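Local coordinates for protein peptidoglycan glycosyltransferase (Burkholderia ambifaria, PDB 5UY7) that belongs to the penicillin-binding proteins and carries a transpeptidase-type domain of the beta-lactamase clan, at residues S270-F275 / I348-A353. Numbering follows the deposited sequence.
With SO4 (sulfate ion), chain B.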
loop_
_atom_site.group_PDB
_atom_site.type_symbol
_atom_site.label_atom_id
_atom_site.label_comp_id
_atom_site.label_asym_id
_atom_site.label_seq_id
_atom_site.Cartn_x
_atom_site.Cartn_y
_atom_site.Cartn_z
ATOM N N SER A 270 -7.355 -4.564 -0.649
ATOM C CA SER A 270 -7.016 -4.421 0.769
ATOM C C SER A 270 -5.884 -3.437 1.025
ATOM O O SER A 270 -5.712 -2.993 2.166
ATOM C CB SER A 270 -6.650 -5.780 1.365
ATOM O OG SER A 270 -7.761 -6.657 1.317
ATOM N N ILE A 271 -5.111 -3.076 -0.002
ATOM C CA ILE A 271 -4.053 -2.081 0.164
ATOM C C ILE A 271 -4.607 -0.739 0.620
ATOM O O ILE A 271 -3.874 0.067 1.212
ATOM C CB ILE A 271 -3.268 -1.984 -1.164
ATOM C CG1 ILE A 271 -2.494 -3.288 -1.381
ATOM C CG2 ILE A 271 -2.333 -0.783 -1.186
ATOM C CD1 ILE A 271 -2.003 -3.478 -2.823
ATOM N N MET A 272 -5.898 -0.489 0.402
ATOM C CA MET A 272 -6.475 0.774 0.850
ATOM C C MET A 272 -6.907 0.763 2.307
ATOM O O MET A 272 -7.186 1.840 2.844
ATOM C CB MET A 272 -7.688 1.152 0.002
ATOM C CG MET A 272 -7.359 1.453 -1.445
ATOM S SD MET A 272 -6.060 2.683 -1.674
ATOM C CE MET A 272 -6.848 4.115 -0.931
ATOM N N LYS A 273 -7.004 -0.406 2.944
ATOM C CA LYS A 273 -7.540 -0.443 4.303
ATOM C C LYS A 273 -6.749 0.438 5.266
ATOM O O LYS A 273 -7.380 1.099 6.115
ATOM C CB LYS A 273 -7.619 -1.900 4.785
ATOM C CG LYS A 273 -8.698 -2.685 4.051
ATOM C CD LYS A 273 -8.599 -4.210 4.240
ATOM C CE LYS A 273 -9.777 -4.866 3.549
ATOM N NZ LYS A 273 -9.646 -6.365 3.368
ATOM N N PRO A 274 -5.417 0.530 5.186
ATOM C CA PRO A 274 -4.706 1.446 6.090
ATOM C C PRO A 274 -5.086 2.902 5.909
ATOM O O PRO A 274 -4.961 3.668 6.870
ATOM C CB PRO A 274 -3.234 1.206 5.740
ATOM C CG PRO A 274 -3.218 -0.205 5.286
ATOM C CD PRO A 274 -4.461 -0.354 4.481
ATOM N N PHE A 275 -5.525 3.316 4.716
ATOM C CA PHE A 275 -5.900 4.717 4.535
ATOM C C PHE A 275 -7.278 4.998 5.111
ATOM O O PHE A 275 -7.516 6.082 5.652
ATOM C CB PHE A 275 -5.841 5.110 3.054
ATOM C CG PHE A 275 -4.444 5.108 2.510
ATOM C CD1 PHE A 275 -3.537 6.076 2.907
ATOM C CD2 PHE A 275 -4.023 4.114 1.638
ATOM C CE1 PHE A 275 -2.227 6.065 2.441
ATOM C CE2 PHE A 275 -2.714 4.098 1.165
ATOM C CZ PHE A 275 -1.818 5.079 1.568
ATOM N N ILE A 348 -3.679 11.975 -1.271
ATOM C CA ILE A 348 -2.632 10.982 -1.516
ATOM C C ILE A 348 -2.458 10.766 -3.018
ATOM O O ILE A 348 -1.796 9.813 -3.449
ATOM C CB ILE A 348 -2.904 9.648 -0.790
ATOM C CG1 ILE A 348 -4.267 9.062 -1.167
ATOM C CG2 ILE A 348 -2.795 9.831 0.723
ATOM C CD1 ILE A 348 -4.470 7.604 -0.732
ATOM N N GLY A 349 -3.033 11.654 -3.824
ATOM C CA GLY A 349 -2.736 11.692 -5.244
ATOM C C GLY A 349 -3.553 10.772 -6.125
ATOM O O GLY A 349 -3.213 10.619 -7.308
ATOM N N LEU A 350 -4.611 10.156 -5.608
ATOM C CA LEU A 350 -5.409 9.270 -6.445
ATOM C C LEU A 350 -6.282 10.083 -7.393
ATOM O O LEU A 350 -6.664 11.219 -7.098
ATOM C CB LEU A 350 -6.276 8.350 -5.587
ATOM C CG LEU A 350 -5.511 7.531 -4.548
ATOM C CD1 LEU A 350 -6.414 6.461 -3.974
ATOM C CD2 LEU A 350 -4.275 6.906 -5.184
ATOM N N GLY A 351 -6.589 9.493 -8.549
ATOM C CA GLY A 351 -7.376 10.168 -9.567
ATOM C C GLY A 351 -6.628 11.233 -10.337
ATOM O O GLY A 351 -7.243 11.942 -11.147
ATOM N N GLN A 352 -5.330 11.375 -10.103
ATOM C CA GLN A 352 -4.512 12.414 -10.707
ATOM C C GLN A 352 -3.270 11.761 -11.285
ATOM O O GLN A 352 -2.592 10.991 -10.597
ATOM C CB GLN A 352 -4.115 13.471 -9.678
ATOM C CG GLN A 352 -5.278 14.025 -8.884
ATOM C CD GLN A 352 -4.850 14.514 -7.521
ATOM O OE1 GLN A 352 -4.183 15.542 -7.399
ATOM N NE2 GLN A 352 -5.218 13.769 -6.483
ATOM N N ALA A 353 -2.964 12.074 -12.528
ATOM C CA ALA A 353 -1.827 11.442 -13.169
ATOM C C ALA A 353 -0.531 11.969 -12.569
ATOM O O ALA A 353 -0.365 13.190 -12.435
ATOM C CB ALA A 353 -1.855 11.702 -14.670
HETATM S S SO4 B . -6.095 -9.818 0.014
HETATM O O1 SO4 B . -4.763 -9.518 -0.522
HETATM O O2 SO4 B . -5.977 -10.309 1.381
HETATM O O3 SO4 B . -6.705 -10.846 -0.826
HETATM O O4 SO4 B . -6.969 -8.652 0.010
#
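A single methyl group, CD1 of Ile-348, sits almost squarely over the ring centre of Phe-275, 4.0 Å from the centroid and 7° off the ring normal, a CH-pi contact from above the face. Ile-348 reaches it with CG1 between its backbone N and carbonyl carbon (chi1 56°) and the chain then extended; its other branch, CG2, passes nearer the ring's border, 4.2 Å from Phe-275 CE1. The second pair meets tip to tip: Met-272 CE touches Leu-350 CD1 at 3.9 Å. Bends at chi2 and chi3 fold the methionine so that CE also lies 4.2 Å from Ile-348 CD1. The four side chains are buried, and their contact is wholly apolar.

It illustrates how one side of the 3-10 turn and helix at 270-275 is packed with apolar side chains, while Ser-270 and Lys-273 project away from the contact. Lys-273 NZ donates to Ser-270 OG (2.8 Å), an arrangement consistent with the SxxK motif of penicillin-binding proteins, and Ser-270 OG is hydrogen-bonded to a sulfate ion, probably from the crystallisation liquor, which is also hydrogen-bonded to Ser-462. Across the contact, Gly-349, with positive phi, closes helix 338-347 in a Schellman motif, and the same residue opens a type II beta turn that runs to Gln-352.

Helix 273-282 is thereby packed against the end of helix 338-347, whose Met-344 and Tyr-345 add to the apolar cluster; helix 390-401 covers Phe-275 through Ala-396, Ile-400 and an edge-to-face Tyr-397, while strand 459-466 brings Lys-461 against Ser-270 and Pro-274.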